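Local coordinates for protein nickel-dependent hydrogenase large subunit (Allochromatium vinosum, PDB 3MYR) that splits molecular hydrogen at a nickel-iron centre and passes the electrons to an acceptor, probably recycling the hydrogen released by nitrogenase, at residues 65-70 with 488-493; 280-285 with 379-384; 300-305 with 480-485; 311-316 with 397-402. One frame throughout, in Å; residues are numbered along the deposited sequence.

Contact 1 (65-70 with 488-493). With NFV (Ni-Fe oxidized active center), chain N.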
loop_
_atom_site.group_PDB
_atom_site.type_symbol
_atom_site.label_atom_id
_atom_site.label_comp_id
_atom_site.label_asym_id
_atom_site.label_seq_id
_atom_site.Cartn_x
_atom_site.Cartn_y
_atom_site.Cartn_z
ATOM N N THR B 65 3.969 -0.829 0.392
ATOM C CA THR B 65 5.080 -1.498 -0.256
ATOM C C THR B 65 6.123 -1.755 0.882
ATOM O O THR B 65 5.907 -1.251 1.995
ATOM C CB THR B 65 5.665 -0.635 -1.373
ATOM O OG1 THR B 65 6.636 -1.430 -2.054
ATOM C CG2 THR B 65 6.295 0.622 -0.827
ATOM N N LEU B 66 7.108 -2.612 0.633
ATOM C CA LEU B 66 8.114 -3.019 1.631
ATOM C C LEU B 66 7.603 -4.038 2.666
ATOM O O LEU B 66 8.306 -4.991 3.002
ATOM C CB LEU B 66 8.847 -1.772 2.254
ATOM C CG LEU B 66 9.694 -2.011 3.526
ATOM C CD1 LEU B 66 10.818 -1.071 3.577
ATOM C CD2 LEU B 66 8.815 -1.846 4.776
ATOM N N VAL B 67 6.394 -3.862 3.214
ATOM C CA VAL B 67 6.117 -4.612 4.464
ATOM C C VAL B 67 5.960 -6.123 4.252
ATOM O O VAL B 67 6.391 -6.887 5.114
ATOM C CB VAL B 67 4.842 -4.103 5.247
ATOM C CG1 VAL B 67 4.989 -2.570 5.509
ATOM C CG2 VAL B 67 3.582 -4.442 4.437
ATOM N N HIS B 68 5.429 -6.556 3.098
ATOM C CA HIS B 68 5.402 -7.987 2.847
ATOM C C HIS B 68 6.781 -8.532 2.454
ATOM O O HIS B 68 6.988 -9.707 2.617
ATOM C CB HIS B 68 4.356 -8.335 1.773
ATOM C CG HIS B 68 2.941 -8.058 2.226
ATOM N ND1 HIS B 68 2.270 -8.873 3.094
ATOM C CD2 HIS B 68 2.080 -7.053 1.923
ATOM C CE1 HIS B 68 1.069 -8.363 3.357
ATOM N NE2 HIS B 68 0.925 -7.261 2.647
ATOM N N GLY B 69 7.640 -7.728 1.790
ATOM C CA GLY B 69 9.003 -8.133 1.561
ATOM C C GLY B 69 9.659 -8.416 2.910
ATOM O O GLY B 69 10.313 -9.421 3.084
ATOM N N ILE B 70 9.552 -7.496 3.850
ATOM C CA ILE B 70 10.143 -7.688 5.155
ATOM C C ILE B 70 9.577 -8.928 5.897
ATOM O O ILE B 70 10.340 -9.739 6.422
ATOM C CB ILE B 70 10.015 -6.365 6.000
ATOM C CG1 ILE B 70 11.173 -5.463 5.530
ATOM C CG2 ILE B 70 10.204 -6.693 7.526
ATOM C CD1 ILE B 70 11.041 -4.184 5.974
ATOM N N GLY B 488 -1.102 -2.488 10.840
ATOM C CA GLY B 488 -1.155 -3.305 12.052
ATOM C C GLY B 488 -0.343 -4.617 11.856
ATOM O O GLY B 488 0.487 -4.738 10.922
ATOM N N ALA B 489 -0.631 -5.611 12.692
ATOM C CA ALA B 489 0.180 -6.802 12.833
ATOM C C ALA B 489 0.087 -7.670 11.587
ATOM O O ALA B 489 -1.015 -8.064 11.239
ATOM C CB ALA B 489 -0.352 -7.632 14.032
ATOM N N LEU B 490 1.229 -8.098 11.046
ATOM C CA LEU B 490 1.297 -8.792 9.776
ATOM C C LEU B 490 2.136 -10.004 10.078
ATOM O O LEU B 490 3.173 -9.869 10.742
ATOM C CB LEU B 490 2.062 -7.942 8.705
ATOM C CG LEU B 490 2.584 -8.672 7.445
ATOM C CD1 LEU B 490 1.407 -9.146 6.593
ATOM C CD2 LEU B 490 3.411 -7.693 6.527
ATOM N N GLY B 491 1.716 -11.177 9.596
ATOM C CA GLY B 491 2.526 -12.383 9.747
ATOM C C GLY B 491 2.478 -13.188 8.438
ATOM O O GLY B 491 1.396 -13.237 7.786
ATOM N N HIS B 492 3.605 -13.838 8.076
ATOM C CA HIS B 492 3.661 -14.762 6.982
ATOM C C HIS B 492 4.103 -16.067 7.613
ATOM O O HIS B 492 5.179 -16.117 8.215
ATOM C CB HIS B 492 4.699 -14.353 5.953
ATOM C CG HIS B 492 4.301 -13.156 5.133
ATOM N ND1 HIS B 492 4.949 -12.811 3.976
ATOM C CD2 HIS B 492 3.293 -12.259 5.282
ATOM C CE1 HIS B 492 4.382 -11.734 3.456
ATOM N NE2 HIS B 492 3.346 -11.408 4.208
ATOM N N TRP B 493 3.291 -17.123 7.467
ATOM C CA TRP B 493 3.717 -18.426 7.996
ATOM C C TRP B 493 4.161 -19.282 6.808
ATOM O O TRP B 493 3.391 -19.449 5.853
ATOM C CB TRP B 493 2.533 -19.085 8.687
ATOM C CG TRP B 493 2.264 -18.555 10.059
ATOM C CD1 TRP B 493 2.555 -19.198 11.244
ATOM C CD2 TRP B 493 1.542 -17.359 10.414
ATOM N NE1 TRP B 493 2.094 -18.456 12.297
ATOM C CE2 TRP B 493 1.493 -17.315 11.823
ATOM C CE3 TRP B 493 1.039 -16.246 9.673
ATOM C CZ2 TRP B 493 0.878 -16.266 12.521
ATOM C CZ3 TRP B 493 0.411 -15.216 10.349
ATOM C CH2 TRP B 493 0.341 -15.218 11.772
HETATM FE FE NFV N . -0.829 -3.591 4.178
HETATM NI NI NFV N . -1.657 -2.545 1.476
HETATM C C1 NFV N . -0.067 -4.747 4.928
HETATM O O1 NFV N . 0.530 -5.618 5.576
HETATM C C2 NFV N . -0.221 -2.378 5.516
HETATM N N2 NFV N . 0.179 -1.638 6.350
HETATM C C3 NFV N . -2.440 -3.925 5.096
HETATM N N3 NFV N . -3.447 -4.154 5.650
HETATM O O4 NFV N . -1.731 -2.058 3.294
#

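Contact 2 (280-285 with 379-384)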
loop_
_atom_site.group_PDB
_atom_site.type_symbol
_atom_site.label_atom_id
_atom_site.label_comp_id
_atom_site.label_asym_id
_atom_site.label_seq_id
_atom_site.Cartn_x
_atom_site.Cartn_y
_atom_site.Cartn_z
ATOM N N ASN B 280 -10.741 -5.020 21.905
ATOM C CA ASN B 280 -9.580 -5.954 21.948
ATOM C C ASN B 280 -8.576 -5.521 20.881
ATOM O O ASN B 280 -8.994 -5.172 19.786
ATOM C CB ASN B 280 -10.040 -7.364 21.606
ATOM C CG ASN B 280 -11.224 -7.806 22.478
ATOM O OD1 ASN B 280 -11.284 -7.479 23.678
ATOM N ND2 ASN B 280 -12.138 -8.549 21.897
ATOM N N PHE B 281 -7.277 -5.550 21.193
ATOM C CA PHE B 281 -6.238 -5.026 20.292
ATOM C C PHE B 281 -5.077 -5.994 20.258
ATOM O O PHE B 281 -4.745 -6.559 21.262
ATOM C CB PHE B 281 -5.775 -3.642 20.749
ATOM C CG PHE B 281 -6.884 -2.678 20.771
ATOM C CD1 PHE B 281 -7.747 -2.632 21.877
ATOM C CD2 PHE B 281 -7.148 -1.864 19.644
ATOM C CE1 PHE B 281 -8.891 -1.746 21.888
ATOM C CE2 PHE B 281 -8.252 -0.986 19.643
ATOM C CZ PHE B 281 -9.162 -0.988 20.742
ATOM N N LEU B 282 -4.459 -6.172 19.100
ATOM C CA LEU B 282 -3.398 -7.128 18.994
ATOM C C LEU B 282 -2.175 -6.495 18.298
ATOM O O LEU B 282 -2.316 -5.856 17.230
ATOM C CB LEU B 282 -3.932 -8.342 18.208
ATOM C CG LEU B 282 -2.947 -9.382 17.688
ATOM C CD1 LEU B 282 -2.473 -10.221 18.892
ATOM C CD2 LEU B 282 -3.618 -10.254 16.644
ATOM N N CYS B 283 -0.985 -6.751 18.883
ATOM C CA CYS B 283 0.301 -6.389 18.299
ATOM C C CYS B 283 1.248 -7.575 18.305
ATOM O O CYS B 283 1.395 -8.220 19.329
ATOM C CB CYS B 283 0.988 -5.291 19.114
ATOM S SG CYS B 283 0.028 -3.776 19.162
ATOM N N TYR B 284 1.972 -7.765 17.210
ATOM C CA TYR B 284 3.109 -8.669 17.232
ATOM C C TYR B 284 4.375 -7.948 17.672
ATOM O O TYR B 284 5.361 -8.620 18.048
ATOM C CB TYR B 284 3.322 -9.309 15.869
ATOM C CG TYR B 284 2.143 -10.051 15.279
ATOM C CD1 TYR B 284 1.153 -10.628 16.105
ATOM C CD2 TYR B 284 2.077 -10.286 13.874
ATOM C CE1 TYR B 284 0.081 -11.374 15.536
ATOM C CE2 TYR B 284 0.966 -11.045 13.278
ATOM C CZ TYR B 284 -0.033 -11.523 14.127
ATOM O OH TYR B 284 -1.088 -12.217 13.549
ATOM N N GLY B 285 4.392 -6.609 17.575
ATOM C CA GLY B 285 5.591 -5.845 17.928
ATOM C C GLY B 285 6.616 -5.813 16.779
ATOM O O GLY B 285 6.506 -6.571 15.795
ATOM N N PRO B 379 -9.914 -13.636 10.656
ATOM C CA PRO B 379 -8.898 -14.044 11.624
ATOM C C PRO B 379 -9.462 -13.750 13.010
ATOM O O PRO B 379 -10.121 -12.719 13.210
ATOM C CB PRO B 379 -7.696 -13.084 11.310
ATOM C CG PRO B 379 -7.925 -12.686 9.905
ATOM C CD PRO B 379 -9.452 -12.473 9.884
ATOM N N ARG B 380 -9.166 -14.627 13.953
ATOM C CA ARG B 380 -9.596 -14.447 15.346
ATOM C C ARG B 380 -8.396 -14.781 16.244
ATOM O O ARG B 380 -7.563 -15.631 15.888
ATOM C CB ARG B 380 -10.780 -15.405 15.671
ATOM C CG ARG B 380 -12.099 -15.107 14.899
ATOM C CD ARG B 380 -12.612 -13.741 15.274
ATOM N NE ARG B 380 -13.873 -13.384 14.588
ATOM C CZ ARG B 380 -13.965 -12.637 13.474
ATOM N NH1 ARG B 380 -12.875 -12.226 12.833
ATOM N NH2 ARG B 380 -15.155 -12.330 12.966
ATOM N N TRP B 381 -8.324 -14.158 17.416
ATOM C CA TRP B 381 -7.234 -14.422 18.350
ATOM C C TRP B 381 -7.877 -15.106 19.539
ATOM O O TRP B 381 -8.694 -14.471 20.236
ATOM C CB TRP B 381 -6.564 -13.097 18.785
ATOM C CG TRP B 381 -5.368 -13.342 19.704
ATOM C CD1 TRP B 381 -4.118 -13.789 19.333
ATOM C CD2 TRP B 381 -5.338 -13.226 21.142
ATOM N NE1 TRP B 381 -3.325 -13.927 20.443
ATOM C CE2 TRP B 381 -4.053 -13.622 21.567
ATOM C CE3 TRP B 381 -6.270 -12.807 22.108
ATOM C CZ2 TRP B 381 -3.657 -13.595 22.922
ATOM C CZ3 TRP B 381 -5.897 -12.822 23.479
ATOM C CH2 TRP B 381 -4.594 -13.230 23.865
ATOM N N LYS B 382 -7.581 -16.398 19.739
ATOM C CA LYS B 382 -8.267 -17.193 20.794
ATOM C C LYS B 382 -9.802 -17.016 20.727
ATOM O O LYS B 382 -10.466 -16.779 21.750
ATOM C CB LYS B 382 -7.736 -16.767 22.179
ATOM C CG LYS B 382 -6.258 -17.165 22.426
ATOM C CD LYS B 382 -5.812 -16.910 23.897
ATOM C CE LYS B 382 -4.317 -17.184 24.012
ATOM N NZ LYS B 382 -3.754 -16.942 25.410
ATOM N N GLY B 383 -10.369 -17.059 19.525
ATOM C CA GLY B 383 -11.813 -16.829 19.368
ATOM C C GLY B 383 -12.316 -15.375 19.373
ATOM O O GLY B 383 -13.452 -15.156 19.072
ATOM N N ARG B 384 -11.489 -14.381 19.676
ATOM C CA ARG B 384 -11.924 -12.989 19.725
ATOM C C ARG B 384 -11.620 -12.261 18.443
ATOM O O ARG B 384 -10.580 -12.487 17.826
ATOM C CB ARG B 384 -11.261 -12.264 20.905
ATOM C CG ARG B 384 -11.906 -12.822 22.217
ATOM C CD ARG B 384 -11.110 -12.606 23.406
ATOM N NE ARG B 384 -10.514 -13.875 23.754
ATOM C CZ ARG B 384 -10.583 -14.459 24.942
ATOM N NH1 ARG B 384 -11.206 -13.862 25.946
ATOM N NH2 ARG B 384 -9.998 -15.629 25.109
#

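Contact 3 (300-305 with 480-485). With NFV (Ni-Fe oxidized active center), chain N.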
loop_
_atom_site.group_PDB
_atom_site.type_symbol
_atom_site.label_atom_id
_atom_site.label_comp_id
_atom_site.label_asym_id
_atom_site.label_seq_id
_atom_site.Cartn_x
_atom_site.Cartn_y
_atom_site.Cartn_z
ATOM N N PHE B 300 8.024 -1.288 19.308
ATOM C CA PHE B 300 6.613 -1.589 19.505
ATOM C C PHE B 300 6.511 -2.951 20.170
ATOM O O PHE B 300 6.951 -3.936 19.595
ATOM C CB PHE B 300 5.907 -1.670 18.145
ATOM C CG PHE B 300 5.805 -0.344 17.417
ATOM C CD1 PHE B 300 5.213 0.746 18.025
ATOM C CD2 PHE B 300 6.078 -0.270 16.066
ATOM C CE1 PHE B 300 5.062 1.953 17.323
ATOM C CE2 PHE B 300 5.896 0.915 15.352
ATOM C CZ PHE B 300 5.387 2.021 15.965
ATOM N N PRO B 301 5.887 -3.029 21.367
ATOM C CA PRO B 301 5.898 -4.294 22.079
ATOM C C PRO B 301 4.877 -5.270 21.521
ATOM O O PRO B 301 3.871 -4.840 20.927
ATOM C CB PRO B 301 5.534 -3.888 23.525
ATOM C CG PRO B 301 4.690 -2.641 23.305
ATOM C CD PRO B 301 5.316 -1.936 22.157
ATOM N N ARG B 302 5.144 -6.565 21.746
ATOM C CA ARG B 302 4.210 -7.644 21.438
ATOM C C ARG B 302 3.206 -7.773 22.572
ATOM O O ARG B 302 3.579 -7.756 23.742
ATOM C CB ARG B 302 4.983 -8.958 21.311
ATOM C CG ARG B 302 4.094 -10.178 21.001
ATOM C CD ARG B 302 4.908 -11.425 20.547
ATOM N NE ARG B 302 5.625 -11.036 19.347
ATOM C CZ ARG B 302 6.615 -11.718 18.772
ATOM N NH1 ARG B 302 7.289 -11.188 17.725
ATOM N NH2 ARG B 302 6.957 -12.875 19.282
ATOM N N GLY B 303 1.940 -7.992 22.238
ATOM C CA GLY B 303 0.940 -8.314 23.260
ATOM C C GLY B 303 -0.478 -8.050 22.766
ATOM O O GLY B 303 -0.707 -7.595 21.644
ATOM N N ALA B 304 -1.429 -8.324 23.640
ATOM C CA ALA B 304 -2.833 -8.195 23.328
ATOM C C ALA B 304 -3.511 -7.539 24.526
ATOM O O ALA B 304 -3.247 -7.899 25.689
ATOM C CB ALA B 304 -3.430 -9.590 23.118
ATOM N N ILE B 305 -4.494 -6.705 24.224
ATOM C CA ILE B 305 -5.323 -6.059 25.227
ATOM C C ILE B 305 -6.708 -6.567 24.986
ATOM O O ILE B 305 -7.151 -6.676 23.819
ATOM C CB ILE B 305 -5.280 -4.533 25.032
ATOM C CG1 ILE B 305 -3.928 -4.017 25.482
ATOM C CG2 ILE B 305 -6.436 -3.782 25.756
ATOM C CD1 ILE B 305 -3.538 -2.667 24.817
ATOM N N VAL B 480 7.772 -18.259 11.025
ATOM C CA VAL B 480 6.816 -17.153 10.842
ATOM C C VAL B 480 7.578 -15.852 10.826
ATOM O O VAL B 480 8.536 -15.660 11.607
ATOM C CB VAL B 480 5.734 -17.200 11.940
ATOM C CG1 VAL B 480 6.378 -17.302 13.336
ATOM C CG2 VAL B 480 4.765 -16.028 11.833
ATOM N N GLY B 481 7.245 -15.006 9.860
ATOM C CA GLY B 481 7.829 -13.656 9.753
ATOM C C GLY B 481 6.792 -12.673 10.245
ATOM O O GLY B 481 5.660 -12.681 9.759
ATOM N N ILE B 482 7.122 -11.943 11.299
ATOM C CA ILE B 482 6.173 -10.978 11.849
ATOM C C ILE B 482 6.643 -9.568 11.577
ATOM O O ILE B 482 7.834 -9.295 11.318
ATOM C CB ILE B 482 5.888 -11.172 13.390
ATOM C CG1 ILE B 482 7.155 -11.084 14.203
ATOM C CG2 ILE B 482 5.328 -12.502 13.659
ATOM C CD1 ILE B 482 7.585 -9.574 14.633
ATOM N N MET B 483 5.698 -8.650 11.587
ATOM C CA MET B 483 6.047 -7.255 11.362
ATOM C C MET B 483 4.867 -6.421 11.875
ATOM O O MET B 483 3.741 -6.929 11.925
ATOM C CB MET B 483 6.253 -7.023 9.886
ATOM C CG MET B 483 5.796 -5.646 9.503
ATOM S SD MET B 483 6.761 -5.191 8.149
ATOM C CE MET B 483 7.180 -3.500 8.548
ATOM N N GLU B 484 5.118 -5.184 12.281
ATOM C CA GLU B 484 4.022 -4.242 12.545
ATOM C C GLU B 484 4.019 -3.377 11.304
ATOM O O GLU B 484 4.920 -2.566 11.120
ATOM C CB GLU B 484 4.304 -3.396 13.802
ATOM C CG GLU B 484 3.909 -4.078 15.183
ATOM C CD GLU B 484 2.372 -4.369 15.366
ATOM O OE1 GLU B 484 1.474 -3.627 14.829
ATOM O OE2 GLU B 484 2.072 -5.350 16.093
ATOM N N ALA B 485 3.089 -3.636 10.395
ATOM C CA ALA B 485 2.980 -2.853 9.155
ATOM C C ALA B 485 2.191 -1.569 9.528
ATOM O O ALA B 485 1.569 -1.535 10.591
ATOM C CB ALA B 485 2.217 -3.682 8.103
HETATM FE FE NFV N . -0.829 -3.591 4.178
HETATM NI NI NFV N . -1.657 -2.545 1.476
HETATM C C1 NFV N . -0.067 -4.747 4.928
HETATM O O1 NFV N . 0.530 -5.618 5.576
HETATM C C2 NFV N . -0.221 -2.378 5.516
HETATM N N2 NFV N . 0.179 -1.638 6.350
HETATM C C3 NFV N . -2.440 -3.925 5.096
HETATM N N3 NFV N . -3.447 -4.154 5.650
HETATM O O4 NFV N . -1.731 -2.058 3.294
#

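Contact 4 (311-316 with 397-402)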
loop_
_atom_site.group_PDB
_atom_site.type_symbol
_atom_site.label_atom_id
_atom_site.label_comp_id
_atom_site.label_asym_id
_atom_site.label_seq_id
_atom_site.Cartn_x
_atom_site.Cartn_y
_atom_site.Cartn_z
ATOM N N SER B 311 -4.452 -2.632 32.109
ATOM C CA SER B 311 -3.590 -3.049 33.219
ATOM C C SER B 311 -2.981 -4.442 32.993
ATOM O O SER B 311 -2.167 -4.849 33.793
ATOM C CB SER B 311 -4.344 -3.020 34.552
ATOM O OG SER B 311 -5.196 -4.156 34.609
ATOM N N THR B 312 -3.428 -5.187 31.967
ATOM C CA THR B 312 -2.935 -6.558 31.684
ATOM C C THR B 312 -2.601 -6.734 30.198
ATOM O O THR B 312 -3.485 -6.619 29.337
ATOM C CB THR B 312 -3.979 -7.652 31.981
ATOM O OG1 THR B 312 -4.479 -7.538 33.317
ATOM C CG2 THR B 312 -3.359 -9.049 31.826
ATOM N N ILE B 313 -1.354 -7.040 29.883
ATOM C CA ILE B 313 -0.983 -7.260 28.500
ATOM C C ILE B 313 -0.940 -8.750 28.407
ATOM O O ILE B 313 -0.132 -9.356 29.067
ATOM C CB ILE B 313 0.439 -6.713 28.227
ATOM C CG1 ILE B 313 0.453 -5.208 28.407
ATOM C CG2 ILE B 313 0.887 -6.990 26.755
ATOM C CD1 ILE B 313 -0.664 -4.590 27.657
ATOM N N HIS B 314 -1.776 -9.353 27.578
ATOM C CA HIS B 314 -1.731 -10.817 27.396
ATOM C C HIS B 314 -0.639 -11.184 26.390
ATOM O O HIS B 314 -0.392 -10.453 25.435
ATOM C CB HIS B 314 -3.062 -11.298 26.889
ATOM C CG HIS B 314 -4.203 -10.965 27.798
ATOM N ND1 HIS B 314 -4.639 -11.824 28.786
ATOM C CD2 HIS B 314 -4.949 -9.843 27.921
ATOM C CE1 HIS B 314 -5.646 -11.275 29.441
ATOM N NE2 HIS B 314 -5.854 -10.067 28.942
ATOM N N GLU B 315 0.036 -12.290 26.620
ATOM C CA GLU B 315 1.104 -12.747 25.733
ATOM C C GLU B 315 0.541 -13.329 24.450
ATOM O O GLU B 315 -0.511 -13.948 24.454
ATOM C CB GLU B 315 1.941 -13.839 26.428
ATOM C CG GLU B 315 2.608 -13.300 27.654
ATOM C CD GLU B 315 3.509 -14.327 28.369
ATOM O OE1 GLU B 315 3.202 -15.555 28.388
ATOM O OE2 GLU B 315 4.521 -13.874 28.930
ATOM N N VAL B 316 1.323 -13.208 23.381
ATOM C CA VAL B 316 0.956 -13.634 22.067
ATOM C C VAL B 316 1.961 -14.683 21.657
ATOM O O VAL B 316 3.165 -14.485 21.800
ATOM C CB VAL B 316 0.926 -12.426 21.090
ATOM C CG1 VAL B 316 0.613 -12.907 19.661
ATOM C CG2 VAL B 316 -0.190 -11.430 21.542
ATOM N N LEU B 397 1.830 0.790 23.759
ATOM C CA LEU B 397 2.872 1.648 24.231
ATOM C C LEU B 397 2.459 2.322 25.505
ATOM O O LEU B 397 3.292 2.478 26.429
ATOM C CB LEU B 397 3.260 2.723 23.177
ATOM C CG LEU B 397 4.103 2.139 22.021
ATOM C CD1 LEU B 397 4.165 3.113 20.815
ATOM C CD2 LEU B 397 5.515 1.766 22.513
ATOM N N TYR B 398 1.220 2.822 25.530
ATOM C CA TYR B 398 0.732 3.495 26.707
ATOM C C TYR B 398 0.714 2.536 27.887
ATOM O O TYR B 398 1.182 2.855 29.001
ATOM C CB TYR B 398 -0.722 3.983 26.455
ATOM C CG TYR B 398 -1.245 5.057 27.418
ATOM C CD1 TYR B 398 -2.147 4.725 28.456
ATOM C CD2 TYR B 398 -0.795 6.374 27.314
ATOM C CE1 TYR B 398 -2.639 5.721 29.337
ATOM C CE2 TYR B 398 -1.233 7.356 28.169
ATOM C CZ TYR B 398 -2.171 7.036 29.181
ATOM O OH TYR B 398 -2.634 8.039 29.998
ATOM N N ALA B 399 0.120 1.367 27.656
ATOM C CA ALA B 399 -0.054 0.399 28.720
ATOM C C ALA B 399 1.297 -0.030 29.296
ATOM O O ALA B 399 1.371 -0.347 30.473
ATOM C CB ALA B 399 -0.819 -0.814 28.188
ATOM N N THR B 400 2.354 -0.075 28.477
ATOM C CA THR B 400 3.646 -0.617 28.928
ATOM C C THR B 400 4.576 0.513 29.396
ATOM O O THR B 400 5.781 0.302 29.524
ATOM C CB THR B 400 4.388 -1.443 27.816
ATOM O OG1 THR B 400 4.543 -0.665 26.615
ATOM C CG2 THR B 400 3.590 -2.690 27.427
ATOM N N GLY B 401 4.056 1.728 29.578
ATOM C CA GLY B 401 4.910 2.756 30.170
ATOM C C GLY B 401 5.940 3.401 29.231
ATOM O O GLY B 401 6.918 3.946 29.703
ATOM N N HIS B 402 5.712 3.392 27.911
ATOM C CA HIS B 402 6.605 4.129 26.982
ATOM C C HIS B 402 6.461 5.612 27.253
ATOM O O HIS B 402 5.332 6.142 27.118
ATOM C CB HIS B 402 6.292 3.793 25.514
ATOM C CG HIS B 402 7.160 4.504 24.500
ATOM N ND1 HIS B 402 8.275 3.915 23.910
ATOM C CD2 HIS B 402 7.041 5.722 23.927
ATOM C CE1 HIS B 402 8.823 4.766 23.055
ATOM N NE2 HIS B 402 8.090 5.867 23.044
#

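Contact 1 (65-70 with 488-493)
His68 and His492 meet rim to rim, their imidazoles nearly coplanar with 19° between the planes and neither lying over the other. His68 ND1 and His492 NE2 are 3.0 Å apart in a hydrogen bond that is practically straight (179°); either nitrogen may be the donor. On the other side of the His492 ring, ND1 bonds to Tyr504 OH, so both of its nitrogens are engaged and the ring is fixed against a flip. Leu490 comes at the His68 ring obliquely, its CD1 packing 3.3 Å from His68 CE1, while CD2 makes an off-centre CH-pi contact and also reaches the Val67 carbonyl, 3.4 Å from Val67 O. CG of Leu490 lies anti to the backbone N (chi1 163°), which carries CG, and with it the two methyls, toward the helix. This is where the start of helix 67-80 meets the middle strand of the three-stranded antiparallel sheet, and Val67, His68 and Leu490 there form part of the pocket of the nickel-iron centre. The three close round one diatomic ligand of the iron: O1 of the centre lies 3.5 Å from Val67 CG2, 3.7 Å from Leu490 CD2 and 3.4 Å from His68 NE2. Putting an alanine at His68 would probably leave His492 NE2 without its mate and open a gap beside the iron ligand and Leu490 CD1. The His68 side chain also lies close to that of Cys558, a predicted iron ligand. Further along the helix, Ala71, Ser72 and Ala75 pack against His492.

Contact 2 (280-285 with 379-384)
Leu282 lays its CD1 methyl over one face of the Trp381 indole, and this is the tight, buried part of the contact. The methyl sits 4.2 Å from the centroid of the five-membered ring, 21° off its normal, in a CH-pi contact; Leu282 CD1 is 4.0 Å from Trp381 CD1. CG of Trp381 is anti to the backbone N (chi1 -177°), which carries the indole out toward the strand of Leu282. Trp381 NE1 is hydrogen-bonded to Glu323 OE1, which fixes the rotation of the ring, and Lys382 CG covers the opposite face of the indole, 4.1 Å above its plane.

Where the contact nears solvent, the overlap of methyl and ring gives way to a single-atom touch at partly exposed Arg384. Asn280 ND2 meets Arg384 CB at 3.9 Å, and the amide and guanidinium planes stand 83° apart with no bond between them. The Asn280 amide is held by other partners: OD1 accepts from Asp307 N, and ND2 bonds to Ser385 O. Exposed Lys382 and partly exposed Gly383 form the corner of the turn beside it. Backbone bonds join Trp381 and Arg384 in both directions, closing the type I' beta turn from Trp381 to Arg384 at the end of strand 378-381.

Contact 3 (300-305 with 480-485)
Arg302 and Ile482 make the closest approach between segments 300-305 and 480-485, where a two-stranded antiparallel sheet meets the outer strand 476-485 of a three-stranded one. The Ile482 side chain stands at about a right angle to that of Arg302, with its CD1 at the edge of the guanidinium, near the plane and 3.5 Å from Arg302 NH1. Ile482 CG1, set between its own backbone N and carbonyl carbon (chi1 58°), reaches the same nitrogen. The second touch is lighter: Phe300 CD2 lies 4.2 Å from Glu484 CB, the ring meeting it obliquely. No hydrogen bond crosses between the two segments, so the join rests on packing.

In the next shell, Arg302 bends at its third torsion (-60°) and gives its NE to Tyr284 O, which sets the guanidinium beside Ile482. Glu484 is gripped at both carboxylate oxygens, OE1 in a salt bridge to Arg393 and OE2 by Gly285 N. Arg393 also makes a cation-pi contact with the Phe300 ring, and thus serves both sides of this touch. The next residue of the strand, Ala485, belongs to the pocket of the nickel-iron centre, its CB 3.4 Å from N2, the nitrogen of an iron-bound diatomic ligand.

Contact 4 (311-316 with 397-402)
Ile313 supplies every apolar contact that the loop 311-316 makes with the end of helix 390-399. Its CD1 packs against the methyl of Ala399, 3.8 Å from Ala399 CB, and its CG1 lies 4.1 Å from Thr400 CG2, the two side chains crossing at about a right angle. It thus rests on the last helical residue and the one just after it. Ile313 CG1 is anti to the carbonyl carbon (chi1 -64°), and a further turn at chi2 (-49°) brings CD1 to the alanine while CG1 stays by the threonine. The patch is small, about 102 Å² counting both sides, and lies at the surface: Thr400 is exposed, Ile313 and Ala399 partly so.

No hydrogen bond crosses between the two segments; their polar groups have other partners. Thr400 OG1 takes the place between its backbone N and carbonyl carbon (chi1 54°) and bonds back to Met396 O in the last turn of the helix, leaving the CG2 methyl to meet the isoleucine. On the loop side, His314 pairs through the backbone with Ala304, which ties the loop to strand 300-305.

Backbone bonds finish the helix. His402 N reaches Leu397 O at 3.0 Å, and Gly401 N reaches Tyr398 O at 3.1 Å. With Gly401 at positive phi as the C-prime residue, these two bonds define the Schellman motif that ends helix 390-399.

In the fold
Contact 1 spans the chain most widely and encloses the other three; contact 2 alternates along the sequence with both contact 3 and contact 4, and contact 4 is nested within contact 3. Contacts 1 and 3 share the three-stranded sheet, where strands 476-485 and 488-497 are neighbours, and both touch the nickel-iron centre, their centres 11 Å apart. Contacts 2 and 3, centres 10 Å apart, share the two-stranded sheet of 281-288 and 300-305. Contact 4, centred 12 Å from contact 3, lies at helix 390-399. Contacts 1, 3 and 4 thus run from the active-site pocket to the surface, with contact 2 beside contact 3 bringing in the sheet of strand 378-381.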